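Local structure of ferritin heavy chain (Trichoplusia ni, 1Z6O) at residues 31-34 and 35-38; 65-68 and 69-72; 75-78 and 79-83; 123-126 and 127-130. The protein stores iron within a secreted 24-chain insect ferritin, its heavy chain oxidising ferrous iron for deposition as ferric hydroxide. All blocks are in the same frame, centred on the assembly; numbering follows the deposited sequence.

Interaction 1 (31-34 and 35-38); sequences MEVG and ASLQ. With FE (Fe (III) ion), chain B.
The carbonyl oxygen of V33 serves two donors at once: the hydroxyl S36 OG, 2.7 Å from V33 O, and the backbone amide L37 N, 3.0 Å from V33 O. The hydroxyl comes in the carbonyl plane on a lone pair, at a C=O...OG angle of 127°, whereas the amide makes the ordinary i to i+4 bond of the helix. What brings the serine oxygen back to the previous turn is its first torsion (chi1 76°), which sets OG between its own backbone N and carbonyl carbon. OG also bonds the hydroxyl of Y53 of the light chain, and so helps join the helix to that chain. Replacing S36 by an alanine removes OG and would probably cost Y53 OH this bond and leave V33 O gripped in this turn by the L37 amide alone. Beside it, L37 CG rests 3.2 Å from V33 O, and its CD1 is 4.4 Å from V33 CG1, a loose apolar contact.

One residue before V33, E32 turns the other way. Its chain bends at chi2 (-70°), and OE2 binds the ferric ion at 2.0 Å, with two waters, E67 and H70 sharing the metal; Q28 holds the second oxygen, OE1, and so helps to fix the rotation of the carboxylate. This is the first iron site of the ferroxidase centre, held within the ferritin four-helix bundle. Helix 19-47 thus presents E32, V33, A35 and S36 to helix 54-80, M31, E32 and Q38 to helix 105-132, and V33, S36 and L37 to the light chain.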
loop_
_atom_site.group_PDB
_atom_site.type_symbol
_atom_site.label_atom_id
_atom_site.label_comp_id
_atom_site.label_asym_id
_atom_site.label_seq_id
_atom_site.Cartn_x
_atom_site.Cartn_y
_atom_site.Cartn_z
ATOM N N MET M 31 26.398 48.549 11.854
ATOM C CA MET M 31 25.030 49.041 11.982
ATOM C C MET M 31 24.017 47.890 12.110
ATOM O O MET M 31 23.075 47.978 12.896
ATOM C CB MET M 31 24.655 49.913 10.781
ATOM C CG MET M 31 23.268 50.538 10.920
ATOM S SD MET M 31 22.876 51.615 9.529
ATOM C CE MET M 31 21.659 52.764 10.333
ATOM N N GLU M 32 24.202 46.818 11.340
ATOM C CA GLU M 32 23.290 45.667 11.416
ATOM C C GLU M 32 23.391 45.038 12.808
ATOM O O GLU M 32 22.381 44.659 13.400
ATOM C CB GLU M 32 23.643 44.602 10.365
ATOM C CG GLU M 32 23.612 45.096 8.913
ATOM C CD GLU M 32 22.212 45.404 8.381
ATOM O OE1 GLU M 32 22.124 46.119 7.352
ATOM O OE2 GLU M 32 21.205 44.930 8.958
ATOM N N VAL M 33 24.611 44.911 13.323
ATOM C CA VAL M 33 24.796 44.335 14.657
ATOM C C VAL M 33 24.119 45.226 15.699
ATOM O O VAL M 33 23.443 44.729 16.604
ATOM C CB VAL M 33 26.308 44.142 14.976
ATOM C CG1 VAL M 33 26.512 43.802 16.465
ATOM C CG2 VAL M 33 26.859 42.999 14.111
ATOM N N GLY M 34 24.288 46.541 15.566
ATOM C CA GLY M 34 23.644 47.463 16.495
ATOM C C GLY M 34 22.127 47.289 16.454
ATOM O O GLY M 34 21.456 47.335 17.487
ATOM N N ALA M 35 21.572 47.099 15.262
ATOM C CA ALA M 35 20.133 46.896 15.142
ATOM C C ALA M 35 19.740 45.579 15.825
ATOM O O ALA M 35 18.710 45.532 16.499
ATOM C CB ALA M 35 19.706 46.881 13.663
ATOM N N SER M 36 20.547 44.519 15.680
ATOM C CA SER M 36 20.194 43.253 16.328
ATOM C C SER M 36 20.129 43.434 17.840
ATOM O O SER M 36 19.239 42.886 18.485
ATOM C CB SER M 36 21.176 42.097 15.992
ATOM O OG SER M 36 22.416 42.185 16.699
ATOM N N LEU M 37 21.050 44.214 18.400
ATOM C CA LEU M 37 21.063 44.436 19.850
ATOM C C LEU M 37 19.868 45.266 20.308
ATOM O O LEU M 37 19.318 45.027 21.384
ATOM C CB LEU M 37 22.361 45.134 20.277
ATOM C CG LEU M 37 23.646 44.425 19.818
ATOM C CD1 LEU M 37 24.872 45.193 20.289
ATOM C CD2 LEU M 37 23.672 43.023 20.367
ATOM N N GLN M 38 19.464 46.242 19.503
ATOM C CA GLN M 38 18.320 47.067 19.886
ATOM C C GLN M 38 17.033 46.223 19.842
ATOM O O GLN M 38 16.147 46.396 20.680
ATOM C CB GLN M 38 18.206 48.301 18.971
ATOM C CG GLN M 38 17.038 49.225 19.342
ATOM C CD GLN M 38 17.170 49.790 20.752
ATOM O OE1 GLN M 38 17.818 50.809 20.963
ATOM N NE2 GLN M 38 16.570 49.110 21.727
HETATM FE FE FE B . 19.341 44.596 8.437
HETATM O O HOH W 1 17.588 45.659 8.401
HETATM O O HOH W 2 19.842 45.310 6.583
#

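Interaction 2 (65-68 and 69-72); sequences SEER and EHAM. With FE (Fe (III) ion), chain B.
One face of the H70 imidazole lies over the backbone carbonyl of E66, whose oxygen sits 3.3 Å above the ring plane toward the rim, and an iron-bound water meets the ring edge in plane. In the same turn the R68 guanidinium has M72 SD 4.0 Å above one face, while a water not bound to the iron lies at its edge. Both flat groups belong to the second helix of the ferritin four-helix bundle, which supplies the E-x-x-H pair of the diiron ferroxidase centre.

E67 and H70, three residues apart, reach the ferric ion together. H70 ND1 binds it at 2.0 Å and E67 OE1 at 2.1 Å, with the carboxylate and imidazole planes perpendicular; E32 of helix 19-47 and two waters complete the set. The bend of E67 at chi2 (-54°) carries its carboxylate round to the metal. Its other oxygen, OE2, lies 2.7 Å from one of the iron-bound waters, which can donate to it, and close to E116, inferred to bind a second iron, so E67 probably bridges the two positions. E66 adds its CG beside the NE2 end of the imidazole.

The other flank of the helix faces the light chain. R68 is extended from CG to NE (chi2 171°, chi3 176°), and its NH1 makes a salt bridge with D81 of that chain, whose W84 adds a cation-pi contact. Its pairing with E69 is long, and the guanidinium-edge water fills the interval, accepting from R68 NH2 at 2.9 Å while donating to E69 OE2 and S65 O, each at 2.8 Å.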
loop_
_atom_site.group_PDB
_atom_site.type_symbol
_atom_site.label_atom_id
_atom_site.label_comp_id
_atom_site.label_asym_id
_atom_site.label_seq_id
_atom_site.Cartn_x
_atom_site.Cartn_y
_atom_site.Cartn_z
ATOM N N SER M 65 17.376 38.260 15.405
ATOM C CA SER M 65 18.107 37.188 14.729
ATOM C C SER M 65 18.269 37.484 13.239
ATOM O O SER M 65 19.288 37.146 12.635
ATOM C CB SER M 65 17.388 35.846 14.929
ATOM O OG SER M 65 17.492 35.458 16.290
ATOM N N GLU M 66 17.263 38.113 12.644
ATOM C CA GLU M 66 17.341 38.464 11.230
ATOM C C GLU M 66 18.440 39.520 10.999
ATOM O O GLU M 66 19.175 39.447 10.014
ATOM C CB GLU M 66 15.991 39.008 10.748
ATOM C CG GLU M 66 15.893 39.168 9.245
ATOM C CD GLU M 66 15.742 37.831 8.519
ATOM O OE1 GLU M 66 16.605 36.938 8.691
ATOM O OE2 GLU M 66 14.751 37.674 7.771
ATOM N N GLU M 67 18.558 40.506 11.887
ATOM C CA GLU M 67 19.600 41.529 11.708
ATOM C C GLU M 67 20.987 40.890 11.847
ATOM O O GLU M 67 21.942 41.291 11.175
ATOM C CB GLU M 67 19.453 42.670 12.725
ATOM C CG GLU M 67 18.197 43.549 12.533
ATOM C CD GLU M 67 18.071 44.130 11.111
ATOM O OE1 GLU M 67 19.113 44.403 10.475
ATOM O OE2 GLU M 67 16.927 44.330 10.634
ATOM N N ARG M 68 21.108 39.912 12.737
ATOM C CA ARG M 68 22.381 39.212 12.893
ATOM C C ARG M 68 22.691 38.500 11.569
ATOM O O ARG M 68 23.841 38.477 11.124
ATOM C CB ARG M 68 22.290 38.203 14.046
ATOM C CG ARG M 68 23.489 37.260 14.182
ATOM C CD ARG M 68 23.384 36.465 15.510
ATOM N NE ARG M 68 24.450 35.470 15.664
ATOM C CZ ARG M 68 24.398 34.230 15.190
ATOM N NH1 ARG M 68 25.423 33.400 15.383
ATOM N NH2 ARG M 68 23.319 33.811 14.536
ATOM N N GLU M 69 21.674 37.913 10.938
ATOM C CA GLU M 69 21.894 37.245 9.646
ATOM C C GLU M 69 22.319 38.275 8.579
ATOM O O GLU M 69 23.124 37.962 7.706
ATOM C CB GLU M 69 20.623 36.535 9.151
ATOM C CG GLU M 69 20.170 35.332 9.989
ATOM C CD GLU M 69 21.204 34.205 10.037
ATOM O OE1 GLU M 69 21.840 33.927 8.994
ATOM O OE2 GLU M 69 21.370 33.588 11.114
ATOM N N HIS M 70 21.761 39.486 8.625
ATOM C CA HIS M 70 22.144 40.524 7.651
ATOM C C HIS M 70 23.626 40.847 7.814
ATOM O O HIS M 70 24.349 41.006 6.826
ATOM C CB HIS M 70 21.341 41.823 7.855
ATOM C CG HIS M 70 19.890 41.703 7.509
ATOM N ND1 HIS M 70 18.979 42.712 7.762
ATOM C CD2 HIS M 70 19.188 40.690 6.946
ATOM C CE1 HIS M 70 17.778 42.320 7.374
ATOM N NE2 HIS M 70 17.878 41.098 6.875
ATOM N N ALA M 71 24.075 40.980 9.060
ATOM C CA ALA M 71 25.485 41.267 9.305
ATOM C C ALA M 71 26.342 40.136 8.722
ATOM O O ALA M 71 27.355 40.382 8.064
ATOM C CB ALA M 71 25.748 41.392 10.806
ATOM N N MET M 72 25.934 38.894 8.965
ATOM C CA MET M 72 26.687 37.749 8.452
ATOM C C MET M 72 26.743 37.732 6.923
ATOM O O MET M 72 27.774 37.371 6.344
ATOM C CB MET M 72 26.077 36.429 8.968
ATOM C CG MET M 72 26.273 36.215 10.470
ATOM S SD MET M 72 25.355 34.800 11.193
ATOM C CE MET M 72 24.951 33.813 9.714
HETATM FE FE FE B . 19.341 44.596 8.437
HETATM O O HOH W 3 20.820 34.948 13.479
HETATM O O HOH W 1 17.588 45.659 8.401
HETATM O O HOH W 4 23.046 31.465 12.046
HETATM O O HOH W 2 19.842 45.310 6.583
#

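Interaction 3 (75-78 and 79-83); sequences IEYL and LMRGE
R81 folds back over the last turn of its helix, several atoms of its chain meeting Y77. CB starts near the carbonyl oxygens of L78 and Y77; CG lies 3.4 Å from Y77 CE2; CD passes the phenol oxygen; and NH1 donates to Y77 OH at 2.9 Å. Successive bends at chi2 and chi3, both -68°, keep the chain alongside the ring, and the hydroxyl ends at the guanidinium edge, nearly in its plane. The ring and guanidinium planes stand 76° apart. NH1 also bridges to D138, and Y77 OH bonds H140, so the pair draws the start of helix 139-168 and the residues before it towards this helix end.

M80 approaches the same tyrosine over a face. Its methyl CE sits 4.0 Å from the centroid of the Y77 ring, a CH-pi contact made possible by the turn at chi3. A leucine in place of Y77 would probably leave the R81 guanidinium and H140 without the phenol oxygen they share, and deprive the M80 methyl of its aromatic face.

The helix closes in a Schellman motif. G82 takes a positive phi (96°), where a side chain would jam against the preceding carbonyl, and its N bonds L79 O at 3.1 Å while E83 N reaches back to L78 O at 3.0 Å. I75 and L78 of these last turns of helix 54-80 pack on helix 19-47, Y77 and M80 on helix 139-168, and M80 and R81 also meet Y154 of a second heavy-chain subunit.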
loop_
_atom_site.group_PDB
_atom_site.type_symbol
_atom_site.label_atom_id
_atom_site.label_comp_id
_atom_site.label_asym_id
_atom_site.label_seq_id
_atom_site.Cartn_x
_atom_site.Cartn_y
_atom_site.Cartn_z
ATOM N N ILE M 75 29.355 40.231 5.781
ATOM C CA ILE M 75 30.688 39.700 6.065
ATOM C C ILE M 75 31.041 38.630 5.018
ATOM O O ILE M 75 32.162 38.611 4.494
ATOM C CB ILE M 75 30.747 39.075 7.487
ATOM C CG1 ILE M 75 30.674 40.195 8.536
ATOM C CG2 ILE M 75 32.035 38.239 7.655
ATOM C CD1 ILE M 75 30.417 39.690 9.967
ATOM N N GLU M 76 30.099 37.739 4.711
ATOM C CA GLU M 76 30.361 36.699 3.707
ATOM C C GLU M 76 30.667 37.313 2.343
ATOM O O GLU M 76 31.466 36.772 1.581
ATOM C CB GLU M 76 29.159 35.750 3.560
ATOM C CG GLU M 76 28.906 34.873 4.785
ATOM C CD GLU M 76 29.910 33.735 4.921
ATOM O OE1 GLU M 76 30.051 33.203 6.042
ATOM O OE2 GLU M 76 30.547 33.359 3.909
ATOM N N TYR M 77 30.016 38.426 2.016
ATOM C CA TYR M 77 30.274 39.062 0.723
ATOM C C TYR M 77 31.737 39.543 0.688
ATOM O O TYR M 77 32.459 39.310 -0.282
ATOM C CB TYR M 77 29.328 40.259 0.499
ATOM C CG TYR M 77 29.469 40.816 -0.900
ATOM C CD1 TYR M 77 28.653 40.355 -1.935
ATOM C CD2 TYR M 77 30.509 41.697 -1.219
ATOM C CE1 TYR M 77 28.877 40.745 -3.263
ATOM C CE2 TYR M 77 30.746 42.093 -2.542
ATOM C CZ TYR M 77 29.929 41.605 -3.556
ATOM O OH TYR M 77 30.195 41.922 -4.870
ATOM N N LEU M 78 32.176 40.224 1.742
ATOM C CA LEU M 78 33.563 40.699 1.782
ATOM C C LEU M 78 34.547 39.524 1.661
ATOM O O LEU M 78 35.550 39.613 0.951
ATOM C CB LEU M 78 33.834 41.466 3.090
ATOM C CG LEU M 78 33.062 42.789 3.271
ATOM C CD1 LEU M 78 33.471 43.443 4.592
ATOM C CD2 LEU M 78 33.359 43.738 2.102
ATOM N N LEU M 79 34.264 38.424 2.354
ATOM C CA LEU M 79 35.151 37.256 2.304
ATOM C C LEU M 79 35.221 36.689 0.887
ATOM O O LEU M 79 36.291 36.287 0.420
ATOM C CB LEU M 79 34.658 36.163 3.270
ATOM C CG LEU M 79 34.784 36.481 4.773
ATOM C CD1 LEU M 79 33.923 35.494 5.582
ATOM C CD2 LEU M 79 36.266 36.392 5.201
ATOM N N MET M 80 34.077 36.642 0.206
ATOM C CA MET M 80 34.037 36.121 -1.161
ATOM C C MET M 80 34.906 36.968 -2.099
ATOM O O MET M 80 35.516 36.440 -3.032
ATOM C CB MET M 80 32.591 36.105 -1.693
ATOM C CG MET M 80 32.505 35.808 -3.201
ATOM S SD MET M 80 30.825 35.902 -3.877
ATOM C CE MET M 80 30.603 37.743 -3.870
ATOM N N ARG M 81 34.952 38.278 -1.852
ATOM C CA ARG M 81 35.743 39.191 -2.685
ATOM C C ARG M 81 37.237 39.197 -2.333
ATOM O O ARG M 81 38.025 39.917 -2.954
ATOM C CB ARG M 81 35.165 40.621 -2.606
ATOM C CG ARG M 81 33.775 40.758 -3.279
ATOM C CD ARG M 81 33.865 40.578 -4.811
ATOM N NE ARG M 81 34.595 41.686 -5.442
ATOM C CZ ARG M 81 34.065 42.871 -5.757
ATOM N NH1 ARG M 81 32.778 43.130 -5.518
ATOM N NH2 ARG M 81 34.831 43.817 -6.299
ATOM N N GLY M 82 37.630 38.401 -1.342
ATOM C CA GLY M 82 39.043 38.324 -0.992
ATOM C C GLY M 82 39.470 39.227 0.148
ATOM O O GLY M 82 40.666 39.370 0.412
ATOM N N GLU M 83 38.505 39.830 0.834
ATOM C CA GLU M 83 38.814 40.724 1.946
ATOM C C GLU M 83 38.832 39.991 3.283
ATOM O O GLU M 83 38.636 38.776 3.349
ATOM C CB GLU M 83 37.781 41.855 2.010
ATOM C CG GLU M 83 37.714 42.713 0.738
ATOM C CD GLU M 83 39.010 43.503 0.495
ATOM O OE1 GLU M 83 39.754 43.747 1.467
ATOM O OE2 GLU M 83 39.275 43.893 -0.663
#

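Interaction 4 (123-126 and 127-130); sequences IRNV and IKAC
K128 lies alongside N125, its CD and CE passing the amide oxygen before NZ donates to N125 OD1 at 3.2 Å. This is an i to i+3 side-chain bond on helix 105-132 of the ferritin four-helix bundle. The donor stands 46° out of the amide's carbonyl plane, away from the lone pairs; the bend of the lysine at chi4 (70°) brings NZ over the amide oxygen.

That hook also brings NZ within 4.1 Å of R124 NH2. A water probably eases the closeness of the two positive groups, accepting from both, at 3.1 Å from R124 NH2 and 3.2 Å from K128 NZ. R124 has its main partner in the carbonyl of N137 of a third heavy-chain subunit, whose F136 makes a cation-pi contact with it, so this flank of the helix is a subunit interface.

I123 CG2 and I127 CD1 pack 4.1 Å apart, and both residues lean on helix 139-168; I127 also touches Y139 of that third subunit. V126 faces the sulfur of C130, which forms the disulfide to C21 and so links this helix to helix 19-47; C130 SG lies 3.2 Å from V126 O and 3.9 Å from V126 CG1.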
loop_
_atom_site.group_PDB
_atom_site.type_symbol
_atom_site.label_atom_id
_atom_site.label_comp_id
_atom_site.label_asym_id
_atom_site.label_seq_id
_atom_site.Cartn_x
_atom_site.Cartn_y
_atom_site.Cartn_z
ATOM N N ILE M 123 22.107 51.895 3.664
ATOM C CA ILE M 123 22.432 50.982 2.561
ATOM C C ILE M 123 22.505 51.773 1.244
ATOM O O ILE M 123 23.373 51.523 0.413
ATOM C CB ILE M 123 21.369 49.846 2.445
ATOM C CG1 ILE M 123 21.524 48.894 3.646
ATOM C CG2 ILE M 123 21.555 49.058 1.126
ATOM C CD1 ILE M 123 20.325 47.992 3.871
ATOM N N ARG M 124 21.589 52.721 1.048
ATOM C CA ARG M 124 21.622 53.533 -0.169
ATOM C C ARG M 124 22.942 54.321 -0.213
ATOM O O ARG M 124 23.500 54.547 -1.289
ATOM C CB ARG M 124 20.397 54.474 -0.230
ATOM C CG ARG M 124 19.058 53.731 -0.553
ATOM C CD ARG M 124 17.847 54.682 -0.423
ATOM N NE ARG M 124 18.154 55.919 -1.123
ATOM C CZ ARG M 124 18.045 56.092 -2.433
ATOM N NH1 ARG M 124 17.585 55.115 -3.209
ATOM N NH2 ARG M 124 18.510 57.203 -2.986
ATOM N N ASN M 125 23.449 54.736 0.947
ATOM C CA ASN M 125 24.732 55.442 0.973
ATOM C C ASN M 125 25.905 54.504 0.681
ATOM O O ASN M 125 26.910 54.927 0.119
ATOM C CB ASN M 125 24.937 56.160 2.310
ATOM C CG ASN M 125 24.130 57.446 2.385
ATOM O OD1 ASN M 125 23.983 58.146 1.381
ATOM N ND2 ASN M 125 23.612 57.765 3.561
ATOM N N VAL M 126 25.794 53.230 1.059
ATOM C CA VAL M 126 26.862 52.271 0.732
ATOM C C VAL M 126 26.837 52.091 -0.795
ATOM O O VAL M 126 27.878 52.050 -1.462
ATOM C CB VAL M 126 26.623 50.885 1.390
ATOM C CG1 VAL M 126 27.735 49.902 0.964
ATOM C CG2 VAL M 126 26.602 51.027 2.927
ATOM N N ILE M 127 25.633 51.976 -1.350
ATOM C CA ILE M 127 25.485 51.821 -2.793
ATOM C C ILE M 127 26.141 53.015 -3.516
ATOM O O ILE M 127 26.896 52.834 -4.481
ATOM C CB ILE M 127 23.980 51.717 -3.176
ATOM C CG1 ILE M 127 23.460 50.319 -2.793
ATOM C CG2 ILE M 127 23.786 51.977 -4.674
ATOM C CD1 ILE M 127 21.924 50.204 -2.838
ATOM N N LYS M 128 25.862 54.228 -3.047
ATOM C CA LYS M 128 26.459 55.420 -3.666
ATOM C C LYS M 128 27.984 55.373 -3.611
ATOM O O LYS M 128 28.658 55.650 -4.607
ATOM C CB LYS M 128 26.005 56.707 -2.964
ATOM C CG LYS M 128 24.539 57.009 -3.050
ATOM C CD LYS M 128 24.252 58.403 -2.493
ATOM C CE LYS M 128 22.754 58.639 -2.314
ATOM N NZ LYS M 128 22.179 57.829 -1.198
ATOM N N ALA M 129 28.533 55.044 -2.446
ATOM C CA ALA M 129 29.985 54.972 -2.307
ATOM C C ALA M 129 30.593 53.921 -3.236
ATOM O O ALA M 129 31.639 54.146 -3.847
ATOM C CB ALA M 129 30.367 54.653 -0.850
ATOM N N CYS M 130 29.933 52.770 -3.345
ATOM C CA CYS M 130 30.438 51.679 -4.163
ATOM C C CYS M 130 30.262 51.900 -5.654
ATOM O O CYS M 130 31.056 51.418 -6.456
ATOM C CB CYS M 130 29.765 50.359 -3.741
ATOM S SG CYS M 130 30.212 49.886 -2.031
HETATM O O HOH W 5 19.642 59.716 -1.475
#

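How the interactions relate
Along the chain the four contacts run in series, on three helices of one four-helix bundle: interaction 1 on helix 19-47, interactions 2 and 3 on helix 54-80, and interaction 4 on helix 105-132. Interactions 1 and 2 touch, their centres about 9 Å apart, and share the iron and both its waters, so that neighbouring helices jointly build the ferroxidase site. Interaction 3 ends the second helix, its centre about 16 Å from that of interaction 2; between centres, interaction 4 lies about 17 Å from interaction 3 and about 19 Å from each of the first two. Metal binding thus sits mid-bundle, while helix termination and the disulfide lie farther from the centre of the chain.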